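Local coordinates for uracil-DNA glycosylase (Sulfolobus tokodaii str. 7, PDB 4ZBY), which belongs to the uracil-DNA glycosylase superfamily, carries an iron/sulfur cluster and holds uracil in a pocket of its alpha/beta fold, at residues A[2-7]-A[110-115]; A[79-84]-A[104-109]; A[128-133]-A[159-164]. One frame throughout, in Å; residues are numbered along the deposited sequence.

In the fold
Contacts 1 and 2 share helix 96-113, and their centres lie about 9 Å apart. In contact 1 the end of this helix meets helix 4-12 at the N-terminus; in contact 2 its middle lies on strand 79-82 of the central sheet. Contact 3, whose centre is about 13 Å from that of contact 2 and 19 Å from that of contact 1, sets helix 123-133 on strand 155-162 of the same sheet. Along the chain contact 2 is nested inside the loop closed by contact 1, and contact 3 follows both. Contacts 2 and 3 each lead to the uracil pocket, which thus takes residues from two strand ends.

Contact 1. Residues A[2-7]-A[110-115]; sequences DSLEKI and IDIIMP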
loop_
_atom_site.group_PDB
_atom_site.type_symbol
_atom_site.label_atom_id
_atom_site.label_comp_id
_atom_site.label_asym_id
_atom_site.label_seq_id
_atom_site.Cartn_x
_atom_site.Cartn_y
_atom_site.Cartn_z
ATOM N N ASP A 2 -15.168 3.834 14.644
ATOM C CA ASP A 2 -14.627 3.655 13.303
ATOM C C ASP A 2 -14.534 2.176 12.967
ATOM O O ASP A 2 -14.484 1.319 13.855
ATOM C CB ASP A 2 -13.259 4.324 13.168
ATOM C CG ASP A 2 -12.958 4.754 11.729
ATOM O OD1 ASP A 2 -13.832 4.585 10.856
ATOM O OD2 ASP A 2 -11.857 5.270 11.489
ATOM N N SER A 3 -14.538 1.877 11.677
ATOM C CA SER A 3 -14.435 0.504 11.200
ATOM C C SER A 3 -13.983 0.521 9.762
ATOM O O SER A 3 -14.155 1.516 9.083
ATOM C CB SER A 3 -15.767 -0.234 11.337
ATOM O OG SER A 3 -16.773 0.344 10.527
ATOM N N LEU A 4 -13.412 -0.587 9.294
ATOM C CA LEU A 4 -13.031 -0.682 7.891
ATOM C C LEU A 4 -14.285 -0.545 7.012
ATOM O O LEU A 4 -14.234 0.017 5.905
ATOM C CB LEU A 4 -12.302 -1.995 7.613
ATOM C CG LEU A 4 -10.935 -2.124 8.270
ATOM C CD1 LEU A 4 -10.308 -3.450 7.869
ATOM C CD2 LEU A 4 -10.022 -0.946 7.869
ATOM N N GLU A 5 -15.403 -1.046 7.521
ATOM C CA GLU A 5 -16.670 -0.931 6.825
ATOM C C GLU A 5 -17.084 0.517 6.631
ATOM O O GLU A 5 -17.558 0.884 5.557
ATOM C CB GLU A 5 -17.765 -1.691 7.592
ATOM C CG GLU A 5 -17.557 -3.208 7.611
ATOM C CD GLU A 5 -16.901 -3.740 8.901
ATOM O OE1 GLU A 5 -15.921 -3.129 9.390
ATOM O OE2 GLU A 5 -17.371 -4.785 9.427
ATOM N N LYS A 6 -16.911 1.330 7.669
ATOM C CA LYS A 6 -17.296 2.736 7.626
ATOM C C LYS A 6 -16.406 3.478 6.641
ATOM O O LYS A 6 -16.871 4.276 5.824
ATOM C CB LYS A 6 -17.193 3.358 9.021
ATOM C CG LYS A 6 -17.575 4.822 9.146
ATOM C CD LYS A 6 -17.386 5.256 10.605
ATOM C CE LYS A 6 -17.924 6.641 10.906
ATOM N NZ LYS A 6 -17.972 6.877 12.386
ATOM N N ILE A 7 -15.116 3.201 6.730
ATOM C CA ILE A 7 -14.153 3.812 5.821
ATOM C C ILE A 7 -14.484 3.461 4.369
ATOM O O ILE A 7 -14.472 4.337 3.475
ATOM C CB ILE A 7 -12.735 3.361 6.185
ATOM C CG1 ILE A 7 -12.382 3.844 7.590
ATOM C CG2 ILE A 7 -11.733 3.857 5.107
ATOM C CD1 ILE A 7 -11.168 3.137 8.173
ATOM N N ILE A 110 -4.936 1.931 9.002
ATOM C CA ILE A 110 -3.817 1.469 9.820
ATOM C C ILE A 110 -4.204 1.409 11.300
ATOM O O ILE A 110 -3.868 0.439 11.987
ATOM C CB ILE A 110 -2.581 2.365 9.631
ATOM C CG1 ILE A 110 -2.087 2.291 8.196
ATOM C CG2 ILE A 110 -1.460 1.971 10.614
ATOM C CD1 ILE A 110 -1.032 3.338 7.886
ATOM N N ASP A 111 -4.926 2.422 11.782
ATOM C CA ASP A 111 -5.342 2.482 13.188
ATOM C C ASP A 111 -6.139 1.270 13.602
ATOM O O ASP A 111 -6.048 0.804 14.754
ATOM C CB ASP A 111 -6.190 3.734 13.443
ATOM C CG ASP A 111 -5.354 4.958 13.628
ATOM O OD1 ASP A 111 -4.122 4.801 13.619
ATOM O OD2 ASP A 111 -5.918 6.069 13.801
ATOM N N ILE A 112 -6.930 0.759 12.663
ATOM C CA ILE A 112 -7.808 -0.356 12.940
ATOM C C ILE A 112 -7.070 -1.676 12.764
ATOM O O ILE A 112 -7.136 -2.542 13.637
ATOM C CB ILE A 112 -9.047 -0.332 12.032
ATOM C CG1 ILE A 112 -10.033 0.754 12.491
ATOM C CG2 ILE A 112 -9.726 -1.694 11.999
ATOM C CD1 ILE A 112 -10.939 1.241 11.370
ATOM N N ILE A 113 -6.376 -1.831 11.645
ATOM C CA ILE A 113 -5.701 -3.089 11.372
ATOM C C ILE A 113 -4.497 -3.355 12.289
ATOM O O ILE A 113 -4.319 -4.482 12.760
ATOM C CB ILE A 113 -5.278 -3.137 9.896
ATOM C CG1 ILE A 113 -6.532 -3.122 9.011
ATOM C CG2 ILE A 113 -4.505 -4.403 9.611
ATOM C CD1 ILE A 113 -6.249 -2.787 7.563
ATOM N N MET A 114 -3.686 -2.326 12.542
ATOM C CA MET A 114 -2.442 -2.466 13.307
ATOM C C MET A 114 -1.616 -3.656 12.855
ATOM O O MET A 114 -1.264 -4.530 13.668
ATOM C CB MET A 114 -2.735 -2.560 14.820
ATOM C CG MET A 114 -3.323 -1.271 15.370
ATOM S SD MET A 114 -2.186 0.123 15.184
ATOM C CE MET A 114 -0.880 -0.430 16.300
ATOM N N PRO A 115 -1.259 -3.682 11.568
ATOM C CA PRO A 115 -0.496 -4.819 11.041
ATOM C C PRO A 115 0.905 -4.941 11.650
ATOM O O PRO A 115 1.507 -3.951 12.140
ATOM C CB PRO A 115 -0.418 -4.504 9.554
ATOM C CG PRO A 115 -0.346 -2.972 9.534
ATOM C CD PRO A 115 -1.304 -2.554 10.618
#
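Ile112 lays its CD1 methyl against the backbone of Ser3, where it comes within 3.5 Å of Ser3 C, just ahead of the first turn of helix 4-12. With CG1 anti to the carbonyl carbon (chi1 -75°), the longer branch of Ile112 reaches across to this chain end, and its CD1 meets Ile7 CD1 tip to tip at 3.7 Å. The shorter branch works separately: Ile112 CG2 lies 3.9 Å from Leu4 CG, the two side chains lying side by side and pointing opposite ways. Leu4 then turns to the next residue of the other helix, nearly perpendicular to Ile113, with Leu4 CD1 4.0 Å from Ile113 CG1.

Polar groups fix the shape of the chain that receives Ile112. Ser3 is the N-cap of helix 4-12, its OG accepting from Lys6 N at 3.0 Å. Asp2 OD1 takes the N-H of Ser3 at 2.9 Å, met from 44° out of the carboxylate plane, while Asp2 OD2 forms a salt bridge with Arg108 one turn back on helix 96-113. The carboxylate thus sits beside Ile112 CD1 with its oxygens paired with Ser3 N and Arg108. No hydrogen bond joins the two segments directly, so the contact rests on van der Waals packing, the Ile112 methyl lying on backbone and carboxylate as well as on Ile7, with the Asp2-Arg108 pair adding a charged tie between the residue just ahead of the Ser3 cap and helix 96-113.

Contact 2. Residues A[79-84]-A[104-109]; sequences FITNVV and PYLDRQ. With URA (uracil), chain C.
Phe79 and Gln109 stand nearly perpendicular, with ring and amide planes 80° apart. Gln109 NE2 meets the edge of the ring near its plane, 3.9 Å from Phe79 CZ, and not its face; NE2 is hydrogen-bonded to Pro28 O. Phe79 CG is anti to the backbone N (chi1 -168°), which carries the ring out from the strand toward the helix. Two residues on, Thr81 approaches Gln109 obliquely. Thr81 OG1 lies 3.7 Å from Gln109 OE1, yet the two are not bonded to each other: both are hydrogen-bonded to Lys85 NZ, and Thr81 OG1 also to Pro28 O. These outside partners satisfy the buried polar ends and probably help to hold them side by side.

Leu106 supplies the apolar half. One methyl meets Thr81 of the strand, the other Val83 just past its end: Leu106 CD1 rests 3.8 Å from Thr81 CG2 and Leu106 CD2 4.1 Å from Val83 CA. A water links the backbones, donating to Val83 O at 2.8 Å and accepting a weak bond from Leu106 N.

Asn82 points away from the helix and grips uracil with both ends of its amide: Asn82 OD1 accepts from uracil N3 at 2.7 Å in a nearly straight bond, and Asn82 ND2 donates to uracil O4 at 3.0 Å. Segments 79-82 and 104-109 run nearly antiparallel (162°), as in a beta-alpha-beta crossover. Here strand 79-82 passes through helix 96-113 to the parallel strand 117-121, beyond strand 37-41, in the sheet of an alpha/beta fold with its ligand pocket at the strand ends.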
loop_
_atom_site.group_PDB
_atom_site.type_symbol
_atom_site.label_atom_id
_atom_site.label_comp_id
_atom_site.label_asym_id
_atom_site.label_seq_id
_atom_site.Cartn_x
_atom_site.Cartn_y
_atom_site.Cartn_z
ATOM N N PHE A 79 -3.912 -7.268 3.706
ATOM C CA PHE A 79 -4.742 -6.118 3.385
ATOM C C PHE A 79 -4.003 -5.256 2.393
ATOM O O PHE A 79 -2.803 -5.015 2.553
ATOM C CB PHE A 79 -5.115 -5.302 4.636
ATOM C CG PHE A 79 -6.205 -4.292 4.376
ATOM C CD1 PHE A 79 -5.889 -3.017 3.959
ATOM C CD2 PHE A 79 -7.553 -4.645 4.527
ATOM C CE1 PHE A 79 -6.901 -2.071 3.703
ATOM C CE2 PHE A 79 -8.568 -3.728 4.266
ATOM C CZ PHE A 79 -8.227 -2.439 3.839
ATOM N N ILE A 80 -4.709 -4.821 1.348
ATOM C CA ILE A 80 -4.061 -4.098 0.246
ATOM C C ILE A 80 -4.811 -2.810 -0.051
ATOM O O ILE A 80 -6.027 -2.838 -0.240
ATOM C CB ILE A 80 -4.035 -4.951 -1.042
ATOM C CG1 ILE A 80 -3.235 -6.243 -0.820
ATOM C CG2 ILE A 80 -3.455 -4.120 -2.198
ATOM C CD1 ILE A 80 -3.367 -7.245 -2.015
ATOM N N THR A 81 -4.102 -1.694 -0.043
ATOM C CA THR A 81 -4.744 -0.432 -0.361
ATOM C C THR A 81 -3.699 0.526 -0.931
ATOM O O THR A 81 -2.617 0.094 -1.321
ATOM C CB THR A 81 -5.464 0.149 0.885
ATOM O OG1 THR A 81 -6.234 1.301 0.495
ATOM C CG2 THR A 81 -4.483 0.519 1.987
ATOM N N ASN A 82 -4.057 1.803 -1.013
ATOM C CA ASN A 82 -3.202 2.848 -1.577
ATOM C C ASN A 82 -3.316 4.110 -0.752
ATOM O O ASN A 82 -4.299 4.301 -0.055
ATOM C CB ASN A 82 -3.589 3.186 -3.021
ATOM C CG ASN A 82 -3.384 2.026 -3.980
ATOM O OD1 ASN A 82 -2.266 1.685 -4.320
ATOM N ND2 ASN A 82 -4.477 1.422 -4.424
ATOM N N VAL A 83 -2.328 4.997 -0.868
ATOM C CA VAL A 83 -2.373 6.250 -0.125
ATOM C C VAL A 83 -3.468 7.176 -0.690
ATOM O O VAL A 83 -4.105 7.923 0.062
ATOM C CB VAL A 83 -0.986 6.942 -0.126
ATOM C CG1 VAL A 83 -0.549 7.278 -1.540
ATOM C CG2 VAL A 83 -0.991 8.183 0.758
ATOM N N VAL A 84 -3.712 7.104 -2.004
ATOM C CA VAL A 84 -4.803 7.829 -2.626
ATOM C C VAL A 84 -5.745 6.795 -3.234
ATOM O O VAL A 84 -5.291 5.792 -3.801
ATOM C CB VAL A 84 -4.281 8.805 -3.704
ATOM C CG1 VAL A 84 -5.395 9.305 -4.605
ATOM C CG2 VAL A 84 -3.596 9.982 -2.997
ATOM N N PRO A 104 -6.065 10.632 5.312
ATOM C CA PRO A 104 -6.671 10.256 6.598
ATOM C C PRO A 104 -7.416 8.921 6.560
ATOM O O PRO A 104 -7.537 8.274 7.609
ATOM C CB PRO A 104 -7.634 11.407 6.880
ATOM C CG PRO A 104 -6.967 12.592 6.248
ATOM C CD PRO A 104 -6.379 12.032 4.964
ATOM N N TYR A 105 -7.880 8.500 5.382
ATOM C CA TYR A 105 -8.494 7.178 5.253
ATOM C C TYR A 105 -7.474 6.093 5.529
ATOM O O TYR A 105 -7.761 5.146 6.249
ATOM C CB TYR A 105 -9.078 6.964 3.852
ATOM C CG TYR A 105 -10.311 7.801 3.525
ATOM C CD1 TYR A 105 -11.375 7.863 4.418
ATOM C CD2 TYR A 105 -10.409 8.499 2.314
ATOM C CE1 TYR A 105 -12.525 8.570 4.126
ATOM C CE2 TYR A 105 -11.556 9.220 2.006
ATOM C CZ TYR A 105 -12.615 9.245 2.933
ATOM O OH TYR A 105 -13.765 9.958 2.675
ATOM N N LEU A 106 -6.285 6.226 4.945
ATOM C CA LEU A 106 -5.219 5.249 5.215
ATOM C C LEU A 106 -4.815 5.225 6.713
ATOM O O LEU A 106 -4.645 4.157 7.294
ATOM C CB LEU A 106 -4.005 5.562 4.347
ATOM C CG LEU A 106 -2.777 4.672 4.565
ATOM C CD1 LEU A 106 -3.124 3.247 4.236
ATOM C CD2 LEU A 106 -1.614 5.155 3.702
ATOM N N ASP A 107 -4.653 6.405 7.301
ATOM C CA ASP A 107 -4.383 6.544 8.736
ATOM C C ASP A 107 -5.408 5.739 9.526
ATOM O O ASP A 107 -5.067 5.009 10.457
ATOM C CB ASP A 107 -4.455 7.997 9.199
ATOM C CG ASP A 107 -3.384 8.872 8.602
ATOM O OD1 ASP A 107 -2.383 8.352 8.075
ATOM O OD2 ASP A 107 -3.544 10.098 8.686
ATOM N N ARG A 108 -6.675 5.891 9.150
ATOM C CA ARG A 108 -7.754 5.219 9.869
ATOM C C ARG A 108 -7.698 3.718 9.666
ATOM O O ARG A 108 -8.001 2.946 10.590
ATOM C CB ARG A 108 -9.109 5.769 9.424
ATOM C CG ARG A 108 -9.337 7.193 9.912
ATOM C CD ARG A 108 -10.539 7.856 9.242
ATOM N NE ARG A 108 -11.780 7.099 9.406
ATOM C CZ ARG A 108 -12.907 7.405 8.774
ATOM N NH1 ARG A 108 -12.923 8.443 7.946
ATOM N NH2 ARG A 108 -14.005 6.681 8.958
ATOM N N GLN A 109 -7.289 3.298 8.473
ATOM C CA GLN A 109 -7.209 1.872 8.165
ATOM C C GLN A 109 -6.070 1.237 8.961
ATOM O O GLN A 109 -6.215 0.127 9.527
ATOM C CB GLN A 109 -7.033 1.641 6.647
ATOM C CG GLN A 109 -8.274 2.007 5.871
ATOM C CD GLN A 109 -8.064 1.988 4.363
ATOM O OE1 GLN A 109 -7.035 2.457 3.876
ATOM N NE2 GLN A 109 -9.024 1.423 3.624
HETATM N N1 URA C . -0.753 0.980 -8.742
HETATM C C2 URA C . -0.905 1.262 -7.429
HETATM O O2 URA C . -0.179 2.030 -6.825
HETATM N N3 URA C . -2.021 0.800 -6.852
HETATM C C4 URA C . -2.996 0.084 -7.451
HETATM O O4 URA C . -3.926 -0.336 -6.783
HETATM C C5 URA C . -2.798 -0.201 -8.817
HETATM C C6 URA C . -1.679 0.242 -9.439
HETATM O O HOH W 1 -5.954 7.005 1.899
#

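Contact 3. Residues A[128-133]-A[159-164]; sequences YIFSKM and VFPTYH. With URA (uracil), chain C.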
loop_
_atom_site.group_PDB
_atom_site.type_symbol
_atom_site.label_atom_id
_atom_site.label_comp_id
_atom_site.label_asym_id
_atom_site.label_seq_id
_atom_site.Cartn_x
_atom_site.Cartn_y
_atom_site.Cartn_z
ATOM N N TYR A 128 4.984 8.936 2.276
ATOM C CA TYR A 128 3.871 9.266 3.160
ATOM C C TYR A 128 4.055 8.614 4.536
ATOM O O TYR A 128 3.981 9.279 5.577
ATOM C CB TYR A 128 2.500 8.824 2.568
ATOM C CG TYR A 128 1.430 9.132 3.586
ATOM C CD1 TYR A 128 0.893 8.142 4.396
ATOM C CD2 TYR A 128 1.044 10.447 3.815
ATOM C CE1 TYR A 128 -0.028 8.460 5.394
ATOM C CE2 TYR A 128 0.131 10.767 4.796
ATOM C CZ TYR A 128 -0.401 9.773 5.583
ATOM O OH TYR A 128 -1.318 10.124 6.549
ATOM N N ILE A 129 4.291 7.309 4.537
ATOM C CA ILE A 129 4.400 6.581 5.803
ATOM C C ILE A 129 5.640 7.054 6.564
ATOM O O ILE A 129 5.573 7.236 7.773
ATOM C CB ILE A 129 4.436 5.040 5.600
ATOM C CG1 ILE A 129 3.077 4.539 5.081
ATOM C CG2 ILE A 129 4.838 4.331 6.913
ATOM C CD1 ILE A 129 1.901 4.770 6.020
ATOM N N PHE A 130 6.748 7.317 5.861
ATOM C CA PHE A 130 7.931 7.866 6.536
ATOM C C PHE A 130 7.617 9.187 7.217
ATOM O O PHE A 130 8.177 9.490 8.278
ATOM C CB PHE A 130 9.097 8.045 5.555
ATOM C CG PHE A 130 9.960 6.826 5.417
ATOM C CD1 PHE A 130 11.331 6.950 5.267
ATOM C CD2 PHE A 130 9.403 5.555 5.458
ATOM C CE1 PHE A 130 12.130 5.812 5.143
ATOM C CE2 PHE A 130 10.185 4.420 5.336
ATOM C CZ PHE A 130 11.552 4.544 5.191
ATOM N N SER A 131 6.723 9.980 6.623
ATOM C CA SER A 131 6.359 11.257 7.229
ATOM C C SER A 131 5.561 11.060 8.522
ATOM O O SER A 131 5.771 11.797 9.492
ATOM C CB SER A 131 5.587 12.155 6.237
ATOM O OG SER A 131 4.233 11.725 6.052
ATOM N N LYS A 132 4.701 10.048 8.556
ATOM C CA LYS A 132 3.969 9.705 9.774
ATOM C C LYS A 132 4.908 9.147 10.850
ATOM O O LYS A 132 4.703 9.380 12.039
ATOM C CB LYS A 132 2.859 8.690 9.480
ATOM C CG LYS A 132 1.745 9.203 8.589
ATOM C CD LYS A 132 0.994 10.370 9.233
ATOM C CE LYS A 132 1.163 11.649 8.429
ATOM N NZ LYS A 132 0.013 12.594 8.602
ATOM N N MET A 133 5.931 8.411 10.423
ATOM C CA MET A 133 6.913 7.812 11.329
ATOM C C MET A 133 7.871 8.814 11.899
ATOM O O MET A 133 8.457 8.604 12.962
ATOM C CB MET A 133 7.753 6.760 10.606
ATOM C CG MET A 133 7.007 5.570 10.136
ATOM S SD MET A 133 8.064 4.613 9.048
ATOM C CE MET A 133 9.271 4.024 10.204
ATOM N N VAL A 159 8.034 -1.283 9.027
ATOM C CA VAL A 159 7.772 -0.702 7.718
ATOM C C VAL A 159 8.864 -1.138 6.756
ATOM O O VAL A 159 10.055 -1.000 7.039
ATOM C CB VAL A 159 7.697 0.846 7.766
ATOM C CG1 VAL A 159 7.578 1.432 6.339
ATOM C CG2 VAL A 159 6.526 1.295 8.626
ATOM N N PHE A 160 8.456 -1.681 5.622
ATOM C CA PHE A 160 9.413 -2.194 4.659
ATOM C C PHE A 160 9.152 -1.630 3.274
ATOM O O PHE A 160 8.228 -2.062 2.592
ATOM C CB PHE A 160 9.354 -3.730 4.622
ATOM C CG PHE A 160 10.565 -4.356 4.039
ATOM C CD1 PHE A 160 11.463 -5.026 4.853
ATOM C CD2 PHE A 160 10.845 -4.252 2.675
ATOM C CE1 PHE A 160 12.627 -5.581 4.314
ATOM C CE2 PHE A 160 12.008 -4.813 2.130
ATOM C CZ PHE A 160 12.877 -5.489 2.947
ATOM N N PRO A 161 9.972 -0.654 2.849
ATOM C CA PRO A 161 9.731 -0.073 1.536
ATOM C C PRO A 161 10.292 -0.938 0.417
ATOM O O PRO A 161 11.364 -1.490 0.581
ATOM C CB PRO A 161 10.490 1.269 1.593
ATOM C CG PRO A 161 10.810 1.483 3.048
ATOM C CD PRO A 161 10.962 0.109 3.629
ATOM N N THR A 162 9.580 -1.042 -0.696
ATOM C CA THR A 162 10.096 -1.689 -1.899
ATOM C C THR A 162 9.820 -0.838 -3.139
ATOM O O THR A 162 9.126 0.177 -3.071
ATOM C CB THR A 162 9.459 -3.065 -2.123
ATOM O OG1 THR A 162 8.136 -2.897 -2.658
ATOM C CG2 THR A 162 9.367 -3.856 -0.809
ATOM N N TYR A 163 10.359 -1.256 -4.281
ATOM C CA TYR A 163 9.994 -0.619 -5.536
ATOM C C TYR A 163 8.551 -0.974 -5.816
ATOM O O TYR A 163 8.026 -1.940 -5.279
ATOM C CB TYR A 163 10.901 -1.072 -6.677
ATOM C CG TYR A 163 12.310 -0.528 -6.611
ATOM C CD1 TYR A 163 12.553 0.802 -6.267
ATOM C CD2 TYR A 163 13.397 -1.335 -6.910
ATOM C CE1 TYR A 163 13.841 1.303 -6.210
ATOM C CE2 TYR A 163 14.692 -0.837 -6.865
ATOM C CZ TYR A 163 14.908 0.478 -6.509
ATOM O OH TYR A 163 16.193 0.976 -6.453
ATOM N N HIS A 164 7.889 -0.173 -6.630
ATOM C CA HIS A 164 6.529 -0.469 -6.987
ATOM C C HIS A 164 6.525 -1.614 -7.988
ATOM O O HIS A 164 7.402 -1.690 -8.838
ATOM C CB HIS A 164 5.891 0.779 -7.580
ATOM C CG HIS A 164 4.423 0.667 -7.770
ATOM N ND1 HIS A 164 3.861 -0.038 -8.813
ATOM C CD2 HIS A 164 3.395 1.190 -7.062
ATOM C CE1 HIS A 164 2.544 0.051 -8.737
ATOM N NE2 HIS A 164 2.238 0.793 -7.684
HETATM N N1 URA C . -0.753 0.980 -8.742
HETATM C C2 URA C . -0.905 1.262 -7.429
HETATM O O2 URA C . -0.179 2.030 -6.825
HETATM N N3 URA C . -2.021 0.800 -6.852
HETATM C C4 URA C . -2.996 0.084 -7.451
HETATM O O4 URA C . -3.926 -0.336 -6.783
HETATM C C5 URA C . -2.798 -0.201 -8.817
HETATM C C6 URA C . -1.679 0.242 -9.439
#
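His164 NE2 donates to uracil O2 at 2.8 Å (161°), just past the end of strand 155-162, the oxygen lying at the edge of the imidazole near its plane. CG is anti to the backbone N (chi1 -170°), a torsion that swings the ring out from the backbone toward uracil. A bond from Ala166 N to His164 ND1 helps set the ring's rotation.

Farther back along the same strand the contact with segment 128-133 is apolar, and Val159 is its meeting point. Met133 lies alongside it, pointing the opposite way, with its sulfur SD 3.7 Å from Val159 CG2, and Ile129 CG2 approaches the same Val159 methyl CG2 to 3.9 Å. The other methyl, Val159 CG1, stands at the edge of the Phe130 ring, near its plane. Phe130 is also set nearly perpendicular to Pro161, Phe130 CE2 being 3.8 Å from Pro161 CG.

Segments 128-133 and 159-162 run roughly antiparallel (152°), and strand 155-162 lies between strands 117-121 and 148-152. Tyr148 of the latter meets Phe130 edge-to-face and also touches Met133 and Pro161, while Thr120 of the former touches Ile129 and Pro161. On the neighbouring helix 96-113, Ile110 meets Ile129 and Leu106 packs against Tyr128.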